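Local coordinates for DNA ligase-like protein Rv0938/MT0965 (Mycobacterium tuberculosis, PDB 2IRX) that probably works with Ku to repair DNA double-strand breaks by non-homologous end joining, this piece being its polymerase domain, caught with GTP and manganese, at residues F67-A72 with T91-I96; F139-G144 with L180-P185; D31-Y36 with G101-A106. All coordinates share one frame; numbering follows the deposited sequence.

Interaction 1: F67-A72 with T91-I96. With GTP (guanosine-5'-triphosphate), chain C.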
loop_
_atom_site.group_PDB
_atom_site.type_symbol
_atom_site.label_atom_id
_atom_site.label_comp_id
_atom_site.label_asym_id
_atom_site.label_seq_id
_atom_site.Cartn_x
_atom_site.Cartn_y
_atom_site.Cartn_z
ATOM N N PHE A 67 11.013 -3.962 9.445
ATOM C CA PHE A 67 10.703 -3.204 8.258
ATOM C C PHE A 67 12.040 -3.077 7.523
ATOM O O PHE A 67 12.900 -2.244 7.888
ATOM C CB PHE A 67 10.162 -1.859 8.735
ATOM C CG PHE A 67 9.341 -1.108 7.731
ATOM C CD1 PHE A 67 8.149 -1.641 7.221
ATOM C CD2 PHE A 67 9.734 0.193 7.362
ATOM C CE1 PHE A 67 7.361 -0.913 6.295
ATOM C CE2 PHE A 67 8.938 0.957 6.469
ATOM C CZ PHE A 67 7.757 0.397 5.924
ATOM N N GLU A 68 12.226 -3.912 6.503
ATOM C CA GLU A 68 13.540 -4.026 5.869
ATOM C C GLU A 68 13.610 -3.187 4.600
ATOM O O GLU A 68 12.826 -3.384 3.670
ATOM C CB GLU A 68 13.870 -5.474 5.586
ATOM C CG GLU A 68 15.290 -5.719 5.119
ATOM C CD GLU A 68 15.418 -7.152 4.607
ATOM O OE1 GLU A 68 15.533 -8.049 5.432
ATOM O OE2 GLU A 68 15.329 -7.390 3.378
ATOM N N LYS A 69 14.523 -2.219 4.585
ATOM C CA LYS A 69 14.660 -1.305 3.440
ATOM C C LYS A 69 15.872 -1.692 2.610
ATOM O O LYS A 69 15.743 -2.090 1.443
ATOM C CB LYS A 69 14.774 0.146 3.927
ATOM C CG LYS A 69 13.518 0.666 4.676
ATOM C CD LYS A 69 13.745 2.083 5.215
ATOM C CE LYS A 69 12.512 2.539 6.032
ATOM N NZ LYS A 69 12.741 3.894 6.692
ATOM N N GLN A 70 17.057 -1.598 3.225
ATOM C CA GLN A 70 18.302 -2.028 2.583
ATOM C C GLN A 70 18.234 -3.462 2.048
ATOM O O GLN A 70 17.814 -4.408 2.744
ATOM C CB GLN A 70 19.506 -1.870 3.533
ATOM C CG GLN A 70 20.831 -2.390 2.929
ATOM C CD GLN A 70 21.353 -1.516 1.791
ATOM O OE1 GLN A 70 21.119 -0.304 1.762
ATOM N NE2 GLN A 70 22.068 -2.135 0.851
ATOM N N LEU A 71 18.678 -3.609 0.803
ATOM C CA LEU A 71 18.796 -4.920 0.182
ATOM C C LEU A 71 20.047 -5.656 0.711
ATOM O O LEU A 71 21.178 -5.116 0.695
ATOM C CB LEU A 71 18.831 -4.759 -1.352
ATOM C CG LEU A 71 18.571 -5.975 -2.222
ATOM C CD1 LEU A 71 17.283 -6.726 -1.810
ATOM C CD2 LEU A 71 18.563 -5.609 -3.733
ATOM N N ALA A 72 19.861 -6.878 1.205
ATOM C CA ALA A 72 20.990 -7.689 1.662
ATOM C C ALA A 72 22.017 -7.967 0.572
ATOM O O ALA A 72 21.669 -8.075 -0.591
ATOM C CB ALA A 72 20.519 -9.013 2.258
ATOM N N THR A 91 20.621 4.219 0.619
ATOM C CA THR A 91 20.008 2.894 0.780
ATOM C C THR A 91 19.726 2.312 -0.589
ATOM O O THR A 91 19.179 3.007 -1.449
ATOM C CB THR A 91 18.669 2.950 1.570
ATOM O OG1 THR A 91 18.899 3.482 2.877
ATOM C CG2 THR A 91 18.043 1.528 1.702
ATOM N N THR A 92 20.117 1.057 -0.787
ATOM C CA THR A 92 19.804 0.319 -2.007
ATOM C C THR A 92 18.535 -0.504 -1.782
ATOM O O THR A 92 18.463 -1.337 -0.861
ATOM C CB THR A 92 20.983 -0.604 -2.438
ATOM O OG1 THR A 92 22.165 0.185 -2.604
ATOM C CG2 THR A 92 20.695 -1.300 -3.750
ATOM N N TYR A 93 17.540 -0.266 -2.629
ATOM C CA TYR A 93 16.264 -0.986 -2.548
ATOM C C TYR A 93 16.074 -1.953 -3.701
ATOM O O TYR A 93 16.505 -1.650 -4.817
ATOM C CB TYR A 93 15.093 -0.018 -2.614
ATOM C CG TYR A 93 14.855 0.827 -1.389
ATOM C CD1 TYR A 93 13.924 0.435 -0.401
ATOM C CD2 TYR A 93 15.507 2.050 -1.248
ATOM C CE1 TYR A 93 13.696 1.245 0.718
ATOM C CE2 TYR A 93 15.285 2.859 -0.135
ATOM C CZ TYR A 93 14.375 2.459 0.831
ATOM O OH TYR A 93 14.167 3.289 1.918
ATOM N N PRO A 94 15.368 -3.083 -3.461
ATOM C CA PRO A 94 14.943 -3.867 -4.619
ATOM C C PRO A 94 13.754 -3.174 -5.292
ATOM O O PRO A 94 13.003 -2.413 -4.627
ATOM C CB PRO A 94 14.493 -5.197 -4.009
ATOM C CG PRO A 94 14.030 -4.816 -2.563
ATOM C CD PRO A 94 14.882 -3.640 -2.174
ATOM N N ILE A 95 13.602 -3.422 -6.586
ATOM C CA ILE A 95 12.407 -3.023 -7.314
ATOM C C ILE A 95 11.717 -4.313 -7.784
ATOM O O ILE A 95 12.282 -5.091 -8.566
ATOM C CB ILE A 95 12.724 -2.097 -8.524
ATOM C CG1 ILE A 95 13.344 -0.766 -8.048
ATOM C CG2 ILE A 95 11.443 -1.871 -9.357
ATOM C CD1 ILE A 95 14.148 -0.028 -9.160
ATOM N N ILE A 96 10.498 -4.538 -7.309
ATOM C CA ILE A 96 9.762 -5.761 -7.667
ATOM C C ILE A 96 8.936 -5.487 -8.937
ATOM O O ILE A 96 8.061 -4.633 -8.925
ATOM C CB ILE A 96 8.863 -6.255 -6.491
ATOM C CG1 ILE A 96 9.688 -6.377 -5.183
ATOM C CG2 ILE A 96 8.133 -7.568 -6.890
ATOM C CD1 ILE A 96 10.819 -7.451 -5.220
HETATM P PG GTP C . -4.342 0.414 9.438
HETATM O O1G GTP C . -5.558 0.278 8.603
HETATM O O2G GTP C . -4.115 1.851 9.857
HETATM O O3G GTP C . -4.345 -0.534 10.606
HETATM O O3B GTP C . -3.142 -0.114 8.476
HETATM P PB GTP C . -2.052 0.732 7.658
HETATM O O1B GTP C . -2.594 2.031 7.158
HETATM O O2B GTP C . -1.559 -0.079 6.522
HETATM O O3A GTP C . -0.996 1.080 8.799
HETATM P PA GTP C . 0.492 0.550 9.116
HETATM O O1A GTP C . 0.717 -0.835 8.568
HETATM O O2A GTP C . 0.612 0.658 10.618
HETATM O "O5'" GTP C . 1.431 1.609 8.390
HETATM C "C5'" GTP C . 1.366 3.017 8.649
HETATM C "C4'" GTP C . 2.617 3.698 8.077
HETATM O "O4'" GTP C . 3.836 3.172 8.602
HETATM C "C3'" GTP C . 2.721 3.529 6.573
HETATM O "O3'" GTP C . 3.374 4.689 6.130
HETATM C "C2'" GTP C . 3.655 2.321 6.400
HETATM O "O2'" GTP C . 4.379 2.196 5.183
HETATM C "C1'" GTP C . 4.590 2.484 7.587
HETATM N N9 GTP C . 5.005 1.272 8.315
HETATM C C8 GTP C . 4.306 0.117 8.562
HETATM N N7 GTP C . 5.080 -0.662 9.349
HETATM C C5 GTP C . 6.232 0.004 9.632
HETATM C C6 GTP C . 7.353 -0.318 10.408
HETATM O O6 GTP C . 7.427 -1.406 10.986
HETATM N N1 GTP C . 8.384 0.612 10.522
HETATM C C2 GTP C . 8.318 1.839 9.883
HETATM N N2 GTP C . 9.335 2.706 9.993
HETATM N N3 GTP C . 7.201 2.151 9.106
HETATM C C4 GTP C . 6.180 1.234 8.995
HETATM O O HOH W 1 23.819 -0.251 -0.748
HETATM O O HOH W 2 21.033 1.383 4.032
#
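Two donors grip the side-chain amide oxygen of Gln70: the backbone N of Thr92, 3.1 Å from Gln70 OE1, and a water 2.8 Å from the same OE1 that also lies within bonding distance of Thr91 OG1. The Thr92 bond is nearly straight (160° at the hydrogen), but its donor sits above the carbonyl plane, 39° out of it. A bend at chi2 (70°) turns the amide so that OE1 reaches Thr92 N while NE2 gives a hydrogen bond to Leu71 O of its own segment at 3.1 Å. Both ends of the amide are thus held, which fixes its rotation. The backbones join through Leu71 N and Thr92 O, 2.8 Å apart; beyond them Leu71 CD1 rests on Pro94 CG at 3.8 Å. On the other side Lys69 runs alongside Tyr93, pointing the same way, with CB 3.6 Å from Tyr93 CE1 and the extended chain carrying CD to 3.5 Å from Tyr93 OH. Arg54 takes Lys69 O and Gln70 O as well as pairing with Glu68. At the start of 67-72, Phe67 turns one ring face to the guanine of GTP, Phe67 CD2 lying 3.3 Å from GTP C2. The loop leaving strand 66-68 is therefore moored on a beta-hairpin strand beside the nucleotide base, in a region of the polymerase domain thought, by similarity, to contact target DNA.

Interaction 2: F139-G144 with L180-P185. With MN (manganese (II) ion), chain B; GTP (guanosine-5'-triphosphate), chain C.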
loop_
_atom_site.group_PDB
_atom_site.type_symbol
_atom_site.label_atom_id
_atom_site.label_comp_id
_atom_site.label_asym_id
_atom_site.label_seq_id
_atom_site.Cartn_x
_atom_site.Cartn_y
_atom_site.Cartn_z
ATOM N N PHE A 139 -4.171 8.714 0.536
ATOM C CA PHE A 139 -4.720 9.125 1.824
ATOM C C PHE A 139 -4.889 7.872 2.662
ATOM O O PHE A 139 -5.438 6.859 2.209
ATOM C CB PHE A 139 -6.065 9.833 1.648
ATOM C CG PHE A 139 -5.977 11.129 0.885
ATOM C CD1 PHE A 139 -5.840 12.350 1.567
ATOM C CD2 PHE A 139 -6.049 11.130 -0.500
ATOM C CE1 PHE A 139 -5.738 13.578 0.851
ATOM C CE2 PHE A 139 -5.977 12.341 -1.235
ATOM C CZ PHE A 139 -5.817 13.562 -0.548
ATOM N N ASP A 140 -4.397 7.955 3.884
ATOM C CA ASP A 140 -4.435 6.873 4.838
ATOM C C ASP A 140 -5.479 7.270 5.897
ATOM O O ASP A 140 -5.268 8.186 6.696
ATOM C CB ASP A 140 -3.014 6.671 5.406
ATOM C CG ASP A 140 -2.935 5.574 6.470
ATOM O OD1 ASP A 140 -3.917 4.836 6.670
ATOM O OD2 ASP A 140 -1.858 5.428 7.109
ATOM N N LEU A 141 -6.620 6.591 5.884
ATOM C CA LEU A 141 -7.711 6.933 6.813
ATOM C C LEU A 141 -7.719 5.952 7.988
ATOM O O LEU A 141 -7.980 4.750 7.794
ATOM C CB LEU A 141 -9.080 6.880 6.106
ATOM C CG LEU A 141 -9.559 8.094 5.282
ATOM C CD1 LEU A 141 -8.562 8.521 4.208
ATOM C CD2 LEU A 141 -10.938 7.840 4.665
ATOM N N ASP A 142 -7.488 6.490 9.191
ATOM C CA ASP A 142 -7.448 5.725 10.443
ATOM C C ASP A 142 -8.632 6.058 11.348
ATOM O O ASP A 142 -8.817 7.213 11.704
ATOM C CB ASP A 142 -6.172 6.069 11.215
ATOM C CG ASP A 142 -4.927 5.568 10.517
ATOM O OD1 ASP A 142 -5.083 4.746 9.613
ATOM O OD2 ASP A 142 -3.818 6.021 10.847
ATOM N N PRO A 143 -9.388 5.037 11.764
ATOM C CA PRO A 143 -10.504 5.226 12.697
ATOM C C PRO A 143 -9.993 5.443 14.129
ATOM O O PRO A 143 -9.158 4.671 14.627
ATOM C CB PRO A 143 -11.301 3.919 12.557
ATOM C CG PRO A 143 -10.262 2.890 12.185
ATOM C CD PRO A 143 -9.221 3.620 11.368
ATOM N N GLY A 144 -10.463 6.514 14.765
ATOM C CA GLY A 144 -10.231 6.726 16.179
ATOM C C GLY A 144 -11.072 5.723 16.934
ATOM O O GLY A 144 -11.865 4.987 16.328
ATOM N N LEU A 180 -8.995 2.464 5.729
ATOM C CA LEU A 180 -9.164 2.550 4.283
ATOM C C LEU A 180 -8.021 3.355 3.715
ATOM O O LEU A 180 -7.536 4.288 4.358
ATOM C CB LEU A 180 -10.464 3.290 3.930
ATOM C CG LEU A 180 -11.830 2.739 4.275
ATOM C CD1 LEU A 180 -12.910 3.754 3.867
ATOM C CD2 LEU A 180 -12.044 1.413 3.545
ATOM N N HIS A 181 -7.585 2.993 2.520
ATOM C CA HIS A 181 -6.619 3.795 1.782
ATOM C C HIS A 181 -7.311 4.281 0.508
ATOM O O HIS A 181 -8.126 3.552 -0.084
ATOM C CB HIS A 181 -5.368 2.968 1.436
ATOM C CG HIS A 181 -4.573 2.527 2.633
ATOM N ND1 HIS A 181 -3.588 1.566 2.553
ATOM C CD2 HIS A 181 -4.613 2.915 3.930
ATOM C CE1 HIS A 181 -3.042 1.395 3.744
ATOM N NE2 HIS A 181 -3.659 2.186 4.606
ATOM N N LEU A 182 -6.991 5.498 0.099
ATOM C CA LEU A 182 -7.525 6.067 -1.123
ATOM C C LEU A 182 -6.408 6.481 -2.059
ATOM O O LEU A 182 -5.425 7.105 -1.629
ATOM C CB LEU A 182 -8.426 7.286 -0.812
ATOM C CG LEU A 182 -9.459 7.124 0.305
ATOM C CD1 LEU A 182 -10.089 8.511 0.632
ATOM C CD2 LEU A 182 -10.491 6.050 -0.029
ATOM N N TYR A 183 -6.570 6.159 -3.347
ATOM C CA TYR A 183 -5.563 6.490 -4.351
ATOM C C TYR A 183 -6.158 7.322 -5.463
ATOM O O TYR A 183 -7.259 7.016 -5.933
ATOM C CB TYR A 183 -4.970 5.216 -4.961
ATOM C CG TYR A 183 -4.059 4.443 -4.012
ATOM C CD1 TYR A 183 -2.691 4.765 -3.901
ATOM C CD2 TYR A 183 -4.570 3.396 -3.216
ATOM C CE1 TYR A 183 -1.842 4.050 -3.029
ATOM C CE2 TYR A 183 -3.748 2.663 -2.349
ATOM C CZ TYR A 183 -2.392 2.987 -2.261
ATOM O OH TYR A 183 -1.595 2.305 -1.395
ATOM N N THR A 184 -5.444 8.367 -5.884
ATOM C CA THR A 184 -5.894 9.140 -7.038
ATOM C C THR A 184 -4.718 9.332 -7.994
ATOM O O THR A 184 -3.679 9.850 -7.581
ATOM C CB THR A 184 -6.692 10.461 -6.665
ATOM O OG1 THR A 184 -6.186 11.622 -7.349
ATOM C CG2 THR A 184 -6.837 10.671 -5.192
ATOM N N PRO A 185 -4.866 8.848 -9.246
ATOM C CA PRO A 185 -3.812 8.983 -10.257
ATOM C C PRO A 185 -3.636 10.445 -10.652
ATOM O O PRO A 185 -4.623 11.170 -10.772
ATOM C CB PRO A 185 -4.333 8.154 -11.443
ATOM C CG PRO A 185 -5.818 8.100 -11.271
ATOM C CD PRO A 185 -6.061 8.155 -9.781
HETATM MN MN MN B . -3.836 3.465 8.393
HETATM P PG GTP C . -4.342 0.414 9.438
HETATM O O1G GTP C . -5.558 0.278 8.603
HETATM O O2G GTP C . -4.115 1.851 9.857
HETATM O O3G GTP C . -4.345 -0.534 10.606
HETATM O O3B GTP C . -3.142 -0.114 8.476
HETATM P PB GTP C . -2.052 0.732 7.658
HETATM O O1B GTP C . -2.594 2.031 7.158
HETATM O O2B GTP C . -1.559 -0.079 6.522
HETATM O O3A GTP C . -0.996 1.080 8.799
HETATM P PA GTP C . 0.492 0.550 9.116
HETATM O O1A GTP C . 0.717 -0.835 8.568
HETATM O O2A GTP C . 0.612 0.658 10.618
HETATM O "O5'" GTP C . 1.431 1.609 8.390
HETATM C "C5'" GTP C . 1.366 3.017 8.649
HETATM C "C4'" GTP C . 2.617 3.698 8.077
HETATM O "O4'" GTP C . 3.836 3.172 8.602
HETATM C "C3'" GTP C . 2.721 3.529 6.573
HETATM O "O3'" GTP C . 3.374 4.689 6.130
HETATM C "C2'" GTP C . 3.655 2.321 6.400
HETATM O "O2'" GTP C . 4.379 2.196 5.183
HETATM C "C1'" GTP C . 4.590 2.484 7.587
HETATM N N9 GTP C . 5.005 1.272 8.315
HETATM C C8 GTP C . 4.306 0.117 8.562
HETATM N N7 GTP C . 5.080 -0.662 9.349
HETATM C C5 GTP C . 6.232 0.004 9.632
HETATM C C6 GTP C . 7.353 -0.318 10.408
HETATM O O6 GTP C . 7.427 -1.406 10.986
HETATM N N1 GTP C . 8.384 0.612 10.522
HETATM C C2 GTP C . 8.318 1.839 9.883
HETATM N N2 GTP C . 9.335 2.706 9.993
HETATM N N3 GTP C . 7.201 2.151 9.106
HETATM C C4 GTP C . 6.180 1.234 8.995
HETATM O O HOH W 3 -2.170 4.254 9.527
HETATM O O HOH W 4 -5.925 2.742 7.215
#
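Asp140 and His181, paired on one sheet face, are steered by their first torsions to metal and phosphate: Asp140 has CG opposite its own N (chi1 178°), whereas His181 has CG opposite its carbonyl carbon (chi1 -65°). Asp140 OD1 thereby reaches manganese at 2.2 Å, and His181 NE2 donates to GTP O1B at 2.8 Å, with an angle of 159° at the hydrogen. The beta phosphorus lies in the plane of the imidazole, at its edge. GTP O1B also binds the manganese, as do GTP O2G, two waters and Asp142 OD1, the last at 2.2 Å, making six ligands in all. One of those waters is held by Leu141 O and GTP O1G. Asp140 OD2 is held by Gln233. Beneath the site the strands pair antiparallel: Phe139 and Leu182 exchange two hydrogen bonds of 3.0 Å, N of each to O of the other, and Leu141 and Leu180 form a second such pair. Their side chains cover the sheet face opposite Asp140 and His181; there Leu141 CD1 meets Leu182 CD1 at 3.9 Å, beside helix 149-164. Two aspartates separated by one residue (Asp-x-Asp) on a central strand, with a histidine on its neighbour, form the metal and triphosphate site of the archaeo-eukaryotic primase fold.

Interaction 3: D31-Y36 with G101-A106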
loop_
_atom_site.group_PDB
_atom_site.type_symbol
_atom_site.label_atom_id
_atom_site.label_comp_id
_atom_site.label_asym_id
_atom_site.label_seq_id
_atom_site.Cartn_x
_atom_site.Cartn_y
_atom_site.Cartn_z
ATOM N N ASP A 31 1.277 -21.049 0.876
ATOM C CA ASP A 31 0.005 -20.331 0.618
ATOM C C ASP A 31 0.268 -18.896 0.193
ATOM O O ASP A 31 -0.392 -18.364 -0.697
ATOM C CB ASP A 31 -0.886 -20.323 1.864
ATOM C CG ASP A 31 -1.476 -21.703 2.189
ATOM O OD1 ASP A 31 -1.700 -22.553 1.280
ATOM O OD2 ASP A 31 -1.742 -21.941 3.376
ATOM N N ILE A 32 1.198 -18.259 0.901
ATOM C CA ILE A 32 1.641 -16.907 0.596
ATOM C C ILE A 32 2.279 -16.808 -0.789
ATOM O O ILE A 32 2.013 -15.851 -1.513
ATOM C CB ILE A 32 2.587 -16.503 1.727
ATOM C CG1 ILE A 32 1.750 -16.034 2.920
ATOM C CG2 ILE A 32 3.786 -15.673 1.291
ATOM C CD1 ILE A 32 2.279 -16.616 4.161
ATOM N N PHE A 33 3.108 -17.800 -1.138
ATOM C CA PHE A 33 3.660 -17.920 -2.487
ATOM C C PHE A 33 2.536 -18.063 -3.530
ATOM O O PHE A 33 2.508 -17.338 -4.529
ATOM C CB PHE A 33 4.690 -19.066 -2.582
ATOM C CG PHE A 33 5.048 -19.444 -3.999
ATOM C CD1 PHE A 33 5.462 -18.464 -4.916
ATOM C CD2 PHE A 33 4.955 -20.774 -4.424
ATOM C CE1 PHE A 33 5.779 -18.803 -6.239
ATOM C CE2 PHE A 33 5.289 -21.133 -5.740
ATOM C CZ PHE A 33 5.696 -20.151 -6.651
ATOM N N ASP A 34 1.613 -18.985 -3.278
ATOM C CA ASP A 34 0.467 -19.185 -4.167
ATOM C C ASP A 34 -0.344 -17.877 -4.376
ATOM O O ASP A 34 -0.684 -17.503 -5.512
ATOM C CB ASP A 34 -0.402 -20.320 -3.619
ATOM C CG ASP A 34 -1.506 -20.722 -4.570
ATOM O OD1 ASP A 34 -1.288 -20.742 -5.795
ATOM O OD2 ASP A 34 -2.595 -21.032 -4.075
ATOM N N TYR A 35 -0.650 -17.201 -3.270
ATOM C CA TYR A 35 -1.324 -15.907 -3.347
ATOM C C TYR A 35 -0.585 -14.873 -4.231
ATOM O O TYR A 35 -1.185 -14.253 -5.135
ATOM C CB TYR A 35 -1.558 -15.326 -1.930
ATOM C CG TYR A 35 -2.150 -13.922 -2.045
ATOM C CD1 TYR A 35 -3.479 -13.736 -2.481
ATOM C CD2 TYR A 35 -1.359 -12.789 -1.779
ATOM C CE1 TYR A 35 -4.018 -12.444 -2.619
ATOM C CE2 TYR A 35 -1.867 -11.512 -1.934
ATOM C CZ TYR A 35 -3.189 -11.337 -2.364
ATOM O OH TYR A 35 -3.649 -10.037 -2.527
ATOM N N TYR A 36 0.703 -14.647 -3.932
ATOM C CA TYR A 36 1.461 -13.675 -4.684
ATOM C C TYR A 36 1.620 -14.059 -6.162
ATOM O O TYR A 36 1.585 -13.185 -7.028
ATOM C CB TYR A 36 2.807 -13.364 -3.999
ATOM C CG TYR A 36 2.649 -12.349 -2.882
ATOM C CD1 TYR A 36 1.942 -11.130 -3.105
ATOM C CD2 TYR A 36 3.203 -12.570 -1.611
ATOM C CE1 TYR A 36 1.787 -10.194 -2.120
ATOM C CE2 TYR A 36 3.046 -11.618 -0.585
ATOM C CZ TYR A 36 2.343 -10.422 -0.860
ATOM O OH TYR A 36 2.176 -9.453 0.103
ATOM N N GLY A 101 10.254 -12.004 -8.858
ATOM C CA GLY A 101 10.388 -11.068 -7.730
ATOM C C GLY A 101 9.361 -11.322 -6.636
ATOM O O GLY A 101 9.705 -11.341 -5.457
ATOM N N LEU A 102 8.094 -11.537 -7.008
ATOM C CA LEU A 102 7.061 -11.867 -5.979
ATOM C C LEU A 102 7.281 -13.238 -5.323
ATOM O O LEU A 102 6.948 -13.447 -4.154
ATOM C CB LEU A 102 5.639 -11.728 -6.564
ATOM C CG LEU A 102 5.219 -10.247 -6.747
ATOM C CD1 LEU A 102 3.904 -10.103 -7.537
ATOM C CD2 LEU A 102 5.081 -9.553 -5.390
ATOM N N ALA A 103 7.866 -14.172 -6.082
ATOM C CA ALA A 103 8.288 -15.449 -5.525
ATOM C C ALA A 103 9.374 -15.230 -4.435
ATOM O O ALA A 103 9.287 -15.777 -3.325
ATOM C CB ALA A 103 8.760 -16.410 -6.659
ATOM N N TRP A 104 10.342 -14.372 -4.738
ATOM C CA TRP A 104 11.354 -13.952 -3.763
ATOM C C TRP A 104 10.747 -13.319 -2.488
ATOM O O TRP A 104 11.117 -13.675 -1.367
ATOM C CB TRP A 104 12.367 -13.032 -4.451
ATOM C CG TRP A 104 13.495 -12.603 -3.525
ATOM C CD1 TRP A 104 14.578 -13.360 -3.120
ATOM C CD2 TRP A 104 13.622 -11.334 -2.875
ATOM N NE1 TRP A 104 15.369 -12.612 -2.245
ATOM C CE2 TRP A 104 14.800 -11.375 -2.088
ATOM C CE3 TRP A 104 12.856 -10.158 -2.879
ATOM C CZ2 TRP A 104 15.234 -10.270 -1.317
ATOM C CZ3 TRP A 104 13.284 -9.072 -2.120
ATOM C CH2 TRP A 104 14.472 -9.140 -1.349
ATOM N N ILE A 105 9.815 -12.387 -2.676
ATOM C CA ILE A 105 9.034 -11.772 -1.582
ATOM C C ILE A 105 8.415 -12.857 -0.660
ATOM O O ILE A 105 8.556 -12.810 0.590
ATOM C CB ILE A 105 7.934 -10.838 -2.186
ATOM C CG1 ILE A 105 8.576 -9.553 -2.769
ATOM C CG2 ILE A 105 6.812 -10.495 -1.155
ATOM C CD1 ILE A 105 9.154 -8.637 -1.671
ATOM N N ALA A 106 7.756 -13.837 -1.272
ATOM C CA ALA A 106 7.203 -14.954 -0.498
ATOM C C ALA A 106 8.294 -15.744 0.270
ATOM O O ALA A 106 8.144 -16.025 1.466
ATOM C CB ALA A 106 6.356 -15.876 -1.397
#
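Ala106 and Phe33 make the tight part of this helix pair. The methyl of Ala106 points at helix 29-47 and presses on its backbone, with Ala106 CB 3.6 Å from Phe33 CA, while Ile32 CG2 closes on the same CB at 3.7 Å. So small a side chain lets the chains come near: the CA atoms of Phe33 and Ala106 are 5.0 Å apart, and the segment axes approach to 8.8 Å. Towards solvent the packing thins. Phe33 is exposed, its CG swung opposite its own N (chi1 166°), which carries the ring toward Ala103; Phe33 CE1 touches Ala103 CB at 3.8 Å and meets it obliquely. With an angle of 156° between their directions, the two segments form an antiparallel helix pair within the primase-polymerase domain, with the Tyr36 side chain about 12 Å from the bound GTP. On the buried side the partners are larger and meet at slightly longer distances. Tyr36 crosses Leu102 at about a right angle, Tyr36 CB standing 4.2 Å from Leu102 CB, and Leu102 CD1 comes to 3.9 Å from Tyr36 O. Further out along the ring, Tyr36 CE2 meets Ile105 CG2 at 4.0 Å. The side-chain contacts here are apolar; the hydroxyl of Tyr36 is engaged elsewhere, hydrogen-bonded to Leu111 O and to Leu246 N, which pins the ring from its far end.

Overall arrangement
From the N terminus, helix 29-47 supplies the first half of interaction 3, whose loop closes only when helix 99-107 packs against it. Interaction 1 is nested inside that loop: 67-72 meets 91-96, and strand 90-95 then leads directly into helix 99-107. The two contacts touch, as Leu71 CD1 lies 3.7 Å from Trp104 CH2 and Ile96 packs on Leu102 and Ile105. Interaction 2 follows in series, joining strand 129-143 to strand 180-186 around helix 149-164. Its centre lies about 25 Å from that of interaction 1, across the centre of the chain, and no loops cross. GTP spans this gap, its base at interaction 1 and its phosphates at interaction 2.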